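Local coordinates for type III secretion system effector protein ExoU (Pseudomonas fluorescens, PDB 4QMK) that probably acts as a patatin-like phospholipase toxin delivered by type III secretion and directed to the plasma membrane by a phosphatidylinositol 4,5-bisphosphate binding domain, at residues Gln381-Pro386 with Ser423-Gln428; Ala225-Leu230 with Leu243-Thr248; Pro37-Val42 with Leu47-His52; Leu88-Lys93 with Gln417-Val422; Asn575-Val580 with Arg600-Leu605. All blocks are in the same frame, centred on the assembly; numbering follows the deposited sequence.

Contact 1 (Gln381-Pro386 with Ser423-Gln428); sequences QTVTLP and SGHLQQ
His425 meets Gln381-Val383 one atom after another along its side chain. Its CB comes first, 3.7 Å from Val383 CG2. With CG anti to the backbone N (chi1 179°), the imidazole leaves helix 408-431 toward the strand and lays one face against Val383. The CB of that valine sits 4.1 Å from the ring centroid and 18° off the ring normal, a CH-pi contact displaced toward the rim, while CG2 reaches back over the His425 CG end. Val383 belongs to strand 382-389 of the mixed sheet of the patatin-like fold, hydrogen-bonded to Ile334 and Lys336 on strand 332-337, and helix 408-431 packs across this part of the sheet. Leu333 of the adjacent strand also touches the histidine. Farther out on the ring, His425 NE2 lies 3.6 Å from Thr382 O and 4.0 Å from Gln381 C, both approached obliquely. NE2 instead bonds to the carbonyl oxygen of Glu380, just where the chain leaves helix 374-380, so the ring's rotation is fixed by a polar tip and an apolar flank together. One residue on, Leu426 packs on Leu88 of helix 81-90 and on Lys93.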
# COMPACT_ATOMS: atom_id res chain seq x y z
N GLN A 381 1.27 19.25 31.70
CA GLN A 381 2.30 18.45 31.10
C GLN A 381 3.11 19.21 30.07
O GLN A 381 3.90 18.63 29.34
CB GLN A 381 1.66 17.24 30.46
CG GLN A 381 1.26 16.23 31.53
CD GLN A 381 0.23 15.22 31.07
OE1 GLN A 381 0.43 14.46 30.12
NE2 GLN A 381 -0.85 15.17 31.77
N THR A 382 2.87 20.52 29.99
CA THR A 382 3.49 21.34 28.98
C THR A 382 4.65 22.07 29.60
O THR A 382 4.51 22.58 30.71
CB THR A 382 2.49 22.38 28.46
OG1 THR A 382 1.44 21.71 27.75
CG2 THR A 382 3.15 23.36 27.58
N VAL A 383 5.80 22.13 28.90
CA VAL A 383 6.93 22.92 29.37
C VAL A 383 7.27 23.96 28.32
O VAL A 383 7.35 23.66 27.11
CB VAL A 383 8.16 22.01 29.72
CG1 VAL A 383 8.74 21.37 28.50
CG2 VAL A 383 9.21 22.79 30.46
N THR A 384 7.50 25.18 28.78
CA THR A 384 7.77 26.33 27.90
C THR A 384 9.24 26.76 27.96
O THR A 384 9.70 27.30 28.94
CB THR A 384 6.86 27.52 28.28
OG1 THR A 384 5.48 27.10 28.18
CG2 THR A 384 7.09 28.68 27.38
N LEU A 385 9.97 26.48 26.90
CA LEU A 385 11.38 26.78 26.86
C LEU A 385 11.54 28.29 26.74
O LEU A 385 10.95 28.90 25.88
CB LEU A 385 12.05 26.06 25.70
CG LEU A 385 11.94 24.54 25.65
CD1 LEU A 385 12.87 24.03 24.56
CD2 LEU A 385 12.29 23.89 26.98
N PRO A 386 12.31 28.90 27.64
CA PRO A 386 12.50 30.34 27.60
C PRO A 386 13.44 30.80 26.47
O PRO A 386 14.44 30.16 26.18
CB PRO A 386 13.15 30.62 28.95
CG PRO A 386 13.95 29.40 29.22
CD PRO A 386 13.13 28.26 28.68
N SER A 423 14.46 20.12 33.33
CA SER A 423 14.82 19.46 34.59
C SER A 423 13.89 19.95 35.68
O SER A 423 13.39 19.16 36.48
CB SER A 423 16.27 19.77 35.02
OG SER A 423 17.21 18.93 34.38
N GLY A 424 13.65 21.26 35.72
CA GLY A 424 12.76 21.84 36.73
C GLY A 424 11.36 21.28 36.58
O GLY A 424 10.71 20.91 37.54
N HIS A 425 10.92 21.15 35.34
CA HIS A 425 9.63 20.68 35.09
C HIS A 425 9.51 19.19 35.50
O HIS A 425 8.55 18.79 36.13
CB HIS A 425 9.30 20.87 33.63
CG HIS A 425 7.95 20.37 33.27
ND1 HIS A 425 7.74 19.10 32.81
CD2 HIS A 425 6.74 20.95 33.34
CE1 HIS A 425 6.45 18.92 32.60
NE2 HIS A 425 5.82 20.03 32.93
N LEU A 426 10.50 18.38 35.17
CA LEU A 426 10.45 16.94 35.47
C LEU A 426 10.45 16.71 36.95
O LEU A 426 9.77 15.81 37.42
CB LEU A 426 11.63 16.22 34.81
CG LEU A 426 11.61 16.26 33.28
CD1 LEU A 426 12.82 15.63 32.69
CD2 LEU A 426 10.36 15.56 32.75
N GLN A 427 11.16 17.56 37.69
CA GLN A 427 11.22 17.45 39.13
C GLN A 427 9.88 17.80 39.76
O GLN A 427 9.37 17.05 40.58
CB GLN A 427 12.33 18.34 39.69
CG GLN A 427 13.77 17.84 39.50
CD GLN A 427 14.11 16.63 40.37
OE1 GLN A 427 13.68 15.50 40.11
NE2 GLN A 427 14.89 16.87 41.43
N GLN A 428 9.29 18.91 39.34
CA GLN A 428 7.98 19.37 39.84
C GLN A 428 6.93 18.32 39.60
O GLN A 428 6.03 18.09 40.43
CB GLN A 428 7.60 20.67 39.15
CG GLN A 428 6.20 21.19 39.47
CD GLN A 428 6.09 21.58 40.93
OE1 GLN A 428 7.00 22.21 41.47
NE2 GLN A 428 5.00 21.18 41.60

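Contact 2 (Ala225-Leu230 with Leu243-Thr248); sequences ATFRDL and LNITGT
The Phe227 ring meets strand 242-251 with its edge: Leu243 O and Ile245 CG1 both lie near the ring plane. Phe227 CD1 is 3.4 Å from Leu243 O, and the neighbouring CE1 touches Leu243 CD2 at 4.0 Å and Ile245 CG1 at 4.2 Å. Phe260, Met268 and Ala273 add further packing round this ring. The second flat group, the Asp229 carboxylate, works within its own turn, where OD2 accepts from Thr226 N at 3.1 Å and also pairs with Arg218; the Thr226 N-H comes from above the carboxylate plane, 42° out of it. In return Asp229 N makes a weak bond to Thr226 OG1, which completes a capping box at the start of helix 227-236. One turn on from the cap, Leu230 sets CD1 3.7 Å from Leu243 CB, so Leu243 is approached by the leucine and the ring together. Leu243 CG stands anti to the backbone N (chi1 173°), which carries its CD2 to both partners. A water joins the two backbones, donating to Phe227 O at 2.7 Å and accepting from Leu243 N at 3.2 Å. Side-chain contact here is apolar and buried, and the strand N-H meets the helix through that water. The approach of Leu243 O near the plane of the ring edge, where C-H bonds are slightly positive, is probably mildly attractive.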
# COMPACT_ATOMS: atom_id res chain seq x y z
N ALA A 225 14.41 4.63 6.62
CA ALA A 225 13.47 4.10 7.60
C ALA A 225 12.03 4.61 7.34
O ALA A 225 11.83 5.77 6.94
CB ALA A 225 13.89 4.48 9.00
N THR A 226 11.07 3.72 7.54
CA THR A 226 9.67 4.08 7.46
C THR A 226 9.09 4.09 8.85
O THR A 226 9.74 3.65 9.80
CB THR A 226 8.85 3.10 6.63
OG1 THR A 226 9.02 1.78 7.16
CG2 THR A 226 9.27 3.15 5.18
N PHE A 227 7.87 4.57 8.96
CA PHE A 227 7.16 4.60 10.22
C PHE A 227 6.93 3.19 10.74
O PHE A 227 7.00 2.96 11.93
CB PHE A 227 5.80 5.31 10.07
CG PHE A 227 5.90 6.78 9.78
CD1 PHE A 227 6.01 7.68 10.78
CD2 PHE A 227 5.89 7.24 8.52
CE1 PHE A 227 6.12 9.03 10.53
CE2 PHE A 227 6.00 8.61 8.25
CZ PHE A 227 6.10 9.49 9.25
N ARG A 228 6.68 2.24 9.84
CA ARG A 228 6.45 0.86 10.25
C ARG A 228 7.71 0.25 10.81
O ARG A 228 7.62 -0.59 11.69
CB ARG A 228 5.92 -0.06 9.12
CG ARG A 228 5.26 -1.34 9.68
CD ARG A 228 5.17 -2.52 8.69
NE ARG A 228 4.32 -2.27 7.51
CZ ARG A 228 2.97 -2.27 7.52
NH1 ARG A 228 2.29 -2.44 8.65
NH2 ARG A 228 2.31 -2.04 6.39
N ASP A 229 8.87 0.62 10.27
CA ASP A 229 10.11 0.08 10.78
C ASP A 229 10.27 0.51 12.19
O ASP A 229 10.66 -0.28 13.04
CB ASP A 229 11.32 0.60 10.00
CG ASP A 229 11.42 0.02 8.63
OD1 ASP A 229 10.92 -1.12 8.44
OD2 ASP A 229 11.96 0.71 7.74
N LEU A 230 10.05 1.80 12.42
CA LEU A 230 10.19 2.35 13.75
C LEU A 230 9.30 1.62 14.75
O LEU A 230 9.78 1.15 15.76
CB LEU A 230 9.93 3.87 13.73
CG LEU A 230 11.06 4.74 13.16
CD1 LEU A 230 10.74 6.21 13.32
CD2 LEU A 230 12.37 4.48 13.86
N LEU A 243 6.97 7.04 15.86
CA LEU A 243 7.03 8.44 15.44
C LEU A 243 5.75 8.90 14.82
O LEU A 243 5.16 8.16 14.03
CB LEU A 243 8.16 8.61 14.43
CG LEU A 243 8.32 9.97 13.73
CD1 LEU A 243 8.72 11.04 14.73
CD2 LEU A 243 9.37 9.87 12.66
N ASN A 244 5.32 10.11 15.20
CA ASN A 244 4.24 10.83 14.54
C ASN A 244 4.79 12.11 14.04
O ASN A 244 5.31 12.91 14.79
CB ASN A 244 3.19 11.27 15.53
CG ASN A 244 2.31 10.19 15.91
OD1 ASN A 244 1.45 9.82 15.17
ND2 ASN A 244 2.55 9.64 17.05
N ILE A 245 4.59 12.36 12.77
CA ILE A 245 4.90 13.62 12.21
C ILE A 245 3.57 14.28 11.83
O ILE A 245 2.70 13.68 11.19
CB ILE A 245 5.82 13.45 11.04
CG1 ILE A 245 7.14 13.00 11.57
CG2 ILE A 245 5.97 14.77 10.27
CD1 ILE A 245 8.27 13.06 10.56
N THR A 246 3.42 15.53 12.23
CA THR A 246 2.16 16.23 12.09
C THR A 246 2.31 17.61 11.55
O THR A 246 3.37 18.19 11.63
CB THR A 246 1.52 16.31 13.47
OG1 THR A 246 1.26 14.98 13.92
CG2 THR A 246 0.22 17.04 13.43
N GLY A 247 1.25 18.15 11.01
CA GLY A 247 1.28 19.54 10.60
C GLY A 247 0.01 20.06 10.07
O GLY A 247 -0.90 19.29 9.76
N THR A 248 -0.05 21.35 9.88
CA THR A 248 -1.27 21.96 9.43
C THR A 248 -1.05 22.83 8.24
O THR A 248 -0.28 23.75 8.29
CB THR A 248 -1.84 22.82 10.54
OG1 THR A 248 -1.99 22.01 11.72
CG2 THR A 248 -3.18 23.42 10.13
O HOH W 1 6.26 4.54 14.03

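Contact 3 (Pro37-Val42 with Leu47-His52); sequences PLVKGV and LSIYRH
Tyr50 and Lys40 pass across one another, the lysine chain folding at chi2, chi3 and chi4 until CE is 3.2 Å from Tyr50 OH. The CD2-CE2 side of the same ring leans on Pro37, with Pro37 CB 3.8 Å from Tyr50 CE2. Pro37 and Tyr50 form a non-hydrogen-bonded antiparallel pair, which puts them on a common face. Leu38 and Arg51 meet differently: Leu38 CD1 stands over the centre of the guanidinium, 4.0 Å above its plane, while NH2 of that arginine makes a salt bridge with Asp463. Val39 and Ile49, a hydrogen-bonded pair, come together CB to CB at 4.2 Å. Two bulges shape this hairpin. At the classic bulge Ile49 O takes two N-H groups, Leu38 N at 2.8 Å almost in line with the carbonyl and Val39 N at 3.2 Å on a lone pair in the carbonyl plane. At the G1 bulge Gly41 has positive phi; its N bonds to Ser48 OG at 2.9 Å (169°), and Val42 pairs with Leu47. Ser48 OG lies beside its own backbone N (chi1 -64°), in position for that bond. Val39 and Leu47 pack on Val456 of helix 450-461. Strand 36-42 is an outermost strand of the four-stranded antiparallel sheet within this chain, and strand 47-51 runs between it and strand 57-61.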
# COMPACT_ATOMS: atom_id res chain seq x y z
N PRO A 37 -3.40 3.12 56.84
CA PRO A 37 -2.59 2.96 55.66
C PRO A 37 -2.36 1.50 55.42
O PRO A 37 -1.99 0.79 56.33
CB PRO A 37 -1.27 3.66 56.03
CG PRO A 37 -1.17 3.53 57.49
CD PRO A 37 -2.60 3.54 58.00
N LEU A 38 -2.64 1.05 54.20
CA LEU A 38 -2.38 -0.33 53.78
C LEU A 38 -1.05 -0.41 53.01
O LEU A 38 -0.36 -1.43 53.08
CB LEU A 38 -3.51 -0.82 52.87
CG LEU A 38 -4.89 -1.01 53.51
CD1 LEU A 38 -5.88 -1.51 52.46
CD2 LEU A 38 -4.82 -1.98 54.67
N VAL A 39 -0.72 0.66 52.30
CA VAL A 39 0.47 0.74 51.45
C VAL A 39 0.93 2.20 51.35
O VAL A 39 0.12 3.11 51.29
CB VAL A 39 0.11 0.25 50.04
CG1 VAL A 39 1.22 0.54 49.04
CG2 VAL A 39 -0.21 -1.23 50.09
N LYS A 40 2.24 2.39 51.34
CA LYS A 40 2.82 3.72 51.30
C LYS A 40 3.92 3.93 50.29
O LYS A 40 4.86 3.16 50.18
CB LYS A 40 3.34 4.10 52.69
CG LYS A 40 2.24 4.36 53.72
CD LYS A 40 1.40 5.60 53.39
CE LYS A 40 2.06 6.91 53.82
NZ LYS A 40 1.96 7.08 55.30
N GLY A 41 3.78 5.01 49.55
CA GLY A 41 4.79 5.48 48.60
C GLY A 41 5.51 4.38 47.87
O GLY A 41 6.70 4.44 47.70
N VAL A 42 4.76 3.42 47.37
CA VAL A 42 5.37 2.36 46.68
C VAL A 42 5.63 2.75 45.27
O VAL A 42 4.74 3.26 44.58
CB VAL A 42 4.51 1.11 46.69
CG1 VAL A 42 5.02 0.12 45.67
CG2 VAL A 42 4.52 0.50 48.07
N LEU A 47 2.71 5.04 45.04
CA LEU A 47 1.37 4.63 45.25
C LEU A 47 1.10 4.37 46.71
O LEU A 47 1.85 3.62 47.34
CB LEU A 47 1.12 3.35 44.49
CG LEU A 47 -0.21 2.67 44.80
CD1 LEU A 47 -1.32 3.48 44.18
CD2 LEU A 47 -0.20 1.28 44.20
N SER A 48 0.02 4.96 47.24
CA SER A 48 -0.41 4.72 48.59
C SER A 48 -1.90 4.38 48.61
O SER A 48 -2.69 4.87 47.79
CB SER A 48 -0.21 5.95 49.46
OG SER A 48 1.16 6.31 49.61
N ILE A 49 -2.28 3.54 49.56
CA ILE A 49 -3.63 3.09 49.69
C ILE A 49 -4.05 3.12 51.14
O ILE A 49 -3.37 2.51 51.98
CB ILE A 49 -3.76 1.65 49.22
CG1 ILE A 49 -3.30 1.51 47.79
CG2 ILE A 49 -5.23 1.22 49.32
CD1 ILE A 49 -3.40 0.09 47.27
N TYR A 50 -5.16 3.83 51.43
CA TYR A 50 -5.68 3.94 52.81
C TYR A 50 -7.12 3.42 52.85
O TYR A 50 -7.85 3.55 51.85
CB TYR A 50 -5.72 5.39 53.29
CG TYR A 50 -4.40 6.15 53.29
CD1 TYR A 50 -4.00 6.90 52.18
CD2 TYR A 50 -3.62 6.21 54.42
CE1 TYR A 50 -2.79 7.59 52.18
CE2 TYR A 50 -2.44 6.89 54.44
CZ TYR A 50 -2.02 7.57 53.31
OH TYR A 50 -0.85 8.28 53.36
N ARG A 51 -7.53 2.88 53.99
CA ARG A 51 -8.91 2.43 54.17
C ARG A 51 -9.56 3.09 55.37
O ARG A 51 -8.98 3.16 56.45
CB ARG A 51 -8.98 0.90 54.31
CG ARG A 51 -10.39 0.39 54.69
CD ARG A 51 -10.61 -1.10 54.39
NE ARG A 51 -9.60 -1.87 55.06
CZ ARG A 51 -9.07 -2.98 54.59
NH1 ARG A 51 -9.46 -3.51 53.42
NH2 ARG A 51 -8.13 -3.56 55.29
N HIS A 52 -10.78 3.56 55.17
CA HIS A 52 -11.58 4.17 56.26
C HIS A 52 -12.37 3.09 56.99
O HIS A 52 -12.29 1.92 56.66
CB HIS A 52 -12.52 5.24 55.66
CG HIS A 52 -11.80 6.41 55.07
ND1 HIS A 52 -11.43 6.47 53.74
CD2 HIS A 52 -11.36 7.56 55.63
CE1 HIS A 52 -10.79 7.60 53.51
NE2 HIS A 52 -10.74 8.28 54.64

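Contact 4 (Leu88-Lys93 with Gln417-Val422); sequences LEEADK and QARQTV
At the C-terminal end of helix 81-90, where it comes beside helix 408-431 on the protein surface, Glu90 and Arg419 form an ion pair. Arg419 sends a nearly straight chain from CG to NE out of its helix, and Glu90, extended beyond CG, meets it at about a right angle. The carboxylate reaches the guanidinium at the edge bearing NE and NH2, with the two planes 32° apart. Glu90 OE1 lies 2.8 Å from Arg419 NE in a weak hydrogen bond, bent to 124°. The same oxygen is modelled too close to NH2 and CZ, so both it and the guanidinium are less surely placed, and the values for the NE bond share that doubt. Leu88 and Val422 face each other without touching closely, Leu88 CG being 5.0 Å from Val422 CG1, and Val422 packs on Met84 and Ala87. Within helix 408-431, Thr421 OG1 donates to Gln417 O at 2.9 Å; Thr421 N bonds to that carbonyl from the opposite face of its plane. Helix 81-90 is closed just beyond the ion pair by a Schellman motif. Asp92, with positive phi, is the C-prime residue, Lys93 N returns to Leu88 O at 2.8 Å, and Asp92 N to Glu89 O at 2.7 Å. Lys93 NZ then pairs with Glu430, a second ionic link to helix 408-431. The motif ends the helix of a beta-alpha-beta crossover, in which helix 81-90 connects the adjacent parallel strands 68-72 and 99-103 of the patatin-like fold.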
# COMPACT_ATOMS: atom_id res chain seq x y z
N LEU A 88 16.30 15.10 29.63
CA LEU A 88 15.63 13.79 29.69
C LEU A 88 16.57 12.63 29.99
O LEU A 88 16.28 11.79 30.84
CB LEU A 88 14.87 13.49 28.40
CG LEU A 88 13.58 14.28 28.25
CD1 LEU A 88 13.09 14.12 26.83
CD2 LEU A 88 12.54 13.81 29.23
N GLU A 89 17.72 12.62 29.33
CA GLU A 89 18.67 11.52 29.43
C GLU A 89 19.35 11.54 30.78
O GLU A 89 19.40 10.53 31.48
CB GLU A 89 19.70 11.66 28.31
CG GLU A 89 20.31 10.35 27.83
CD GLU A 89 21.34 10.60 26.75
OE1 GLU A 89 22.41 11.19 27.06
OE2 GLU A 89 21.10 10.19 25.59
N GLU A 90 19.86 12.71 31.16
CA GLU A 90 20.52 12.91 32.47
C GLU A 90 19.61 12.55 33.67
O GLU A 90 20.08 12.34 34.76
CB GLU A 90 21.02 14.35 32.54
CG GLU A 90 20.86 15.06 33.86
CD GLU A 90 21.05 16.56 33.68
OE1 GLU A 90 21.92 16.94 32.83
OE2 GLU A 90 20.29 17.36 34.33
N ALA A 91 18.31 12.47 33.44
CA ALA A 91 17.38 12.03 34.46
C ALA A 91 16.89 10.60 34.20
O ALA A 91 15.92 10.16 34.81
CB ALA A 91 16.20 12.98 34.50
N ASP A 92 17.58 9.87 33.32
CA ASP A 92 17.17 8.52 32.91
C ASP A 92 15.69 8.45 32.53
O ASP A 92 15.03 7.41 32.73
CB ASP A 92 17.49 7.48 34.00
CG ASP A 92 18.91 6.97 33.93
OD1 ASP A 92 19.64 7.24 32.94
OD2 ASP A 92 19.31 6.25 34.87
N LYS A 93 15.17 9.53 31.99
CA LYS A 93 13.77 9.51 31.59
C LYS A 93 13.56 9.44 30.10
O LYS A 93 12.45 9.39 29.64
CB LYS A 93 12.97 10.61 32.33
CG LYS A 93 12.55 10.12 33.71
CD LYS A 93 11.71 11.07 34.57
CE LYS A 93 12.52 11.76 35.65
NZ LYS A 93 11.68 12.56 36.60
N GLN A 417 19.61 26.79 29.12
CA GLN A 417 18.39 27.34 29.70
C GLN A 417 17.24 26.32 29.59
O GLN A 417 16.45 26.13 30.52
CB GLN A 417 17.97 28.57 28.96
CG GLN A 417 18.89 29.74 29.17
CD GLN A 417 18.44 30.59 30.32
OE1 GLN A 417 19.04 30.57 31.40
NE2 GLN A 417 17.34 31.32 30.10
N ALA A 418 17.16 25.70 28.42
CA ALA A 418 16.19 24.69 28.17
C ALA A 418 16.40 23.50 29.12
O ALA A 418 15.43 22.97 29.72
CB ALA A 418 16.30 24.22 26.74
N ARG A 419 17.66 23.10 29.27
CA ARG A 419 18.02 21.96 30.11
C ARG A 419 17.52 22.19 31.51
O ARG A 419 16.88 21.29 32.11
CB ARG A 419 19.52 21.77 30.11
CG ARG A 419 20.04 20.61 30.94
CD ARG A 419 21.56 20.63 31.02
NE ARG A 419 22.11 19.40 31.56
CZ ARG A 419 23.29 18.87 31.21
NH1 ARG A 419 24.06 19.44 30.28
NH2 ARG A 419 23.69 17.73 31.76
N GLN A 420 17.78 23.37 32.02
CA GLN A 420 17.33 23.71 33.35
C GLN A 420 15.81 23.71 33.50
O GLN A 420 15.30 23.20 34.47
CB GLN A 420 17.84 25.06 33.75
CG GLN A 420 19.30 25.08 34.05
CD GLN A 420 19.75 26.45 34.50
OE1 GLN A 420 19.04 27.46 34.28
NE2 GLN A 420 20.92 26.50 35.13
N THR A 421 15.10 24.28 32.52
CA THR A 421 13.69 24.45 32.59
C THR A 421 13.01 23.08 32.62
O THR A 421 12.20 22.80 33.48
CB THR A 421 13.19 25.28 31.39
OG1 THR A 421 13.73 26.60 31.48
CG2 THR A 421 11.69 25.42 31.41
N VAL A 422 13.42 22.23 31.72
CA VAL A 422 12.88 20.91 31.62
C VAL A 422 13.20 20.07 32.86
O VAL A 422 12.29 19.36 33.37
CB VAL A 422 13.40 20.25 30.37
CG1 VAL A 422 13.08 18.77 30.36
CG2 VAL A 422 12.81 20.94 29.16

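Contact 5 (Asn575-Val580 with Arg600-Leu605); sequences NFIREV and RAVRDL
Helices 575-580 and 600-605 run nearly antiparallel, at 158° between their directions, and their axes approach to 10.6 Å with Ile577 opposite Val602. Leu605 makes most of its contacts through one methyl group, CD1. This carbon meets the edge of the Phe576 ring, near the ring plane, at 3.5 Å from CD2, and touches Ile577 CG1 at 3.8 Å. Ile577 and Leu605 lie alongside each other, pointing opposite ways, so Ile577 CD1 goes on to Leu605 CB at 4.1 Å and to Val602 CG1 at 4.2 Å. Phe576 CG is anti to the backbone N (chi1 177°), and the ring folds along its own helix: Val580 CB lies 3.7 Å above one face. Trp647 adds an edge-to-face contact with the same ring, and Leu618 from helix 611-624 packs there too. Leu605 also packs on Phe614 of that helix. All the touching side chains are apolar, and no hydrogen bond crosses between the two segments. This is the packing of an antiparallel helical hairpin, helices 555-585 and 592-606, joined by helix 611-624 in a bundle within the C-terminal ExoU region, consistent with the membrane localization domain of this toxin.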
# COMPACT_ATOMS: atom_id res chain seq x y z
N ASN A 575 -12.01 10.69 14.20
CA ASN A 575 -11.68 10.86 12.83
C ASN A 575 -12.52 11.89 12.11
O ASN A 575 -11.97 12.72 11.40
CB ASN A 575 -11.66 9.54 12.15
CG ASN A 575 -10.44 8.74 12.56
OD1 ASN A 575 -9.39 9.31 12.76
ND2 ASN A 575 -10.57 7.46 12.73
N PHE A 576 -13.84 11.90 12.41
CA PHE A 576 -14.78 12.76 11.78
C PHE A 576 -14.46 14.17 12.21
O PHE A 576 -14.44 15.11 11.38
CB PHE A 576 -16.20 12.36 12.18
CG PHE A 576 -17.25 13.25 11.62
CD1 PHE A 576 -17.63 13.14 10.30
CD2 PHE A 576 -17.82 14.21 12.39
CE1 PHE A 576 -18.55 14.01 9.75
CE2 PHE A 576 -18.78 15.08 11.88
CZ PHE A 576 -19.15 14.99 10.55
N ILE A 577 -14.17 14.31 13.49
CA ILE A 577 -13.77 15.58 14.08
C ILE A 577 -12.58 16.16 13.41
O ILE A 577 -12.58 17.27 13.00
CB ILE A 577 -13.49 15.42 15.58
CG1 ILE A 577 -14.84 15.28 16.32
CG2 ILE A 577 -12.77 16.64 16.12
CD1 ILE A 577 -14.76 14.92 17.79
N ARG A 578 -11.57 15.36 13.26
CA ARG A 578 -10.29 15.82 12.72
C ARG A 578 -10.38 16.14 11.24
O ARG A 578 -9.81 17.08 10.79
CB ARG A 578 -9.28 14.68 12.93
CG ARG A 578 -7.87 15.06 12.64
CD ARG A 578 -7.20 14.08 11.72
NE ARG A 578 -6.89 12.81 12.35
CZ ARG A 578 -6.65 11.71 11.66
NH1 ARG A 578 -6.64 11.74 10.34
NH2 ARG A 578 -6.41 10.59 12.28
N GLU A 579 -11.15 15.36 10.52
CA GLU A 579 -11.18 15.38 9.07
C GLU A 579 -12.36 16.18 8.45
O GLU A 579 -12.30 16.59 7.32
CB GLU A 579 -11.25 13.92 8.63
CG GLU A 579 -10.47 13.54 7.39
CD GLU A 579 -8.95 13.70 7.55
OE1 GLU A 579 -8.32 14.19 6.57
OE2 GLU A 579 -8.41 13.40 8.64
N VAL A 580 -13.41 16.41 9.21
CA VAL A 580 -14.55 17.11 8.70
C VAL A 580 -14.86 18.39 9.50
O VAL A 580 -15.02 19.48 8.93
CB VAL A 580 -15.78 16.22 8.72
CG1 VAL A 580 -16.97 17.02 8.22
CG2 VAL A 580 -15.57 15.01 7.85
N ARG A 600 -20.75 22.28 19.35
CA ARG A 600 -21.73 21.41 20.00
C ARG A 600 -21.58 19.97 19.46
O ARG A 600 -21.62 18.99 20.24
CB ARG A 600 -23.14 21.93 19.79
CG ARG A 600 -24.17 21.05 20.47
CD ARG A 600 -25.61 21.53 20.71
NE ARG A 600 -26.27 20.46 21.49
CZ ARG A 600 -27.57 20.36 21.76
NH1 ARG A 600 -28.44 21.27 21.33
NH2 ARG A 600 -28.01 19.33 22.48
N ALA A 601 -21.31 19.84 18.15
CA ALA A 601 -21.14 18.55 17.53
C ALA A 601 -19.95 17.81 18.11
O ALA A 601 -20.02 16.61 18.26
CB ALA A 601 -20.98 18.67 16.03
N VAL A 602 -18.87 18.52 18.41
CA VAL A 602 -17.69 17.90 18.98
C VAL A 602 -17.96 17.28 20.35
O VAL A 602 -17.64 16.10 20.54
CB VAL A 602 -16.51 18.91 19.02
CG1 VAL A 602 -15.38 18.45 19.91
CG2 VAL A 602 -16.04 19.11 17.61
N ARG A 603 -18.59 18.00 21.26
CA ARG A 603 -18.95 17.42 22.58
C ARG A 603 -19.86 16.21 22.43
O ARG A 603 -19.59 15.16 22.97
CB ARG A 603 -19.67 18.42 23.46
CG ARG A 603 -18.82 19.56 23.96
CD ARG A 603 -19.66 20.58 24.74
NE ARG A 603 -18.95 21.86 24.92
CZ ARG A 603 -18.98 22.88 24.05
NH1 ARG A 603 -19.69 22.81 22.92
NH2 ARG A 603 -18.28 23.98 24.31
N ASP A 604 -20.94 16.35 21.68
CA ASP A 604 -21.89 15.25 21.53
C ASP A 604 -21.15 14.04 20.98
O ASP A 604 -21.40 12.96 21.40
CB ASP A 604 -23.05 15.64 20.60
CG ASP A 604 -23.88 16.81 21.16
OD1 ASP A 604 -23.85 17.04 22.39
OD2 ASP A 604 -24.54 17.54 20.38
N LEU A 605 -20.21 14.25 20.05
CA LEU A 605 -19.48 13.16 19.45
C LEU A 605 -18.58 12.49 20.48
O LEU A 605 -18.34 11.29 20.40
CB LEU A 605 -18.64 13.63 18.28
CG LEU A 605 -19.37 13.67 16.94
CD1 LEU A 605 -18.46 14.25 15.88
CD2 LEU A 605 -19.81 12.33 16.46

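In the fold
Contact 3 comes first along the chain, as a local hairpin in a sheet of its own, with its centre 28 Å from that of contact 1 and 41 Å from that of contact 2. Contacts 1 and 4 share helix 408-431, their centres 9 Å apart, and touch through Thr421 with Pro386 and Val422 with Leu385; their segments alternate in sequence. Contact 2 is nested inside the loop closed by contact 4 and reaches the same mixed sheet as contact 1, their centres 25 Å apart. Helix 408-431 thus joins a late part of the chain to the phospholipase core. Contact 5 comes last, about 8 Å from contact 2 at the nearest atoms, in the helical C-terminal region.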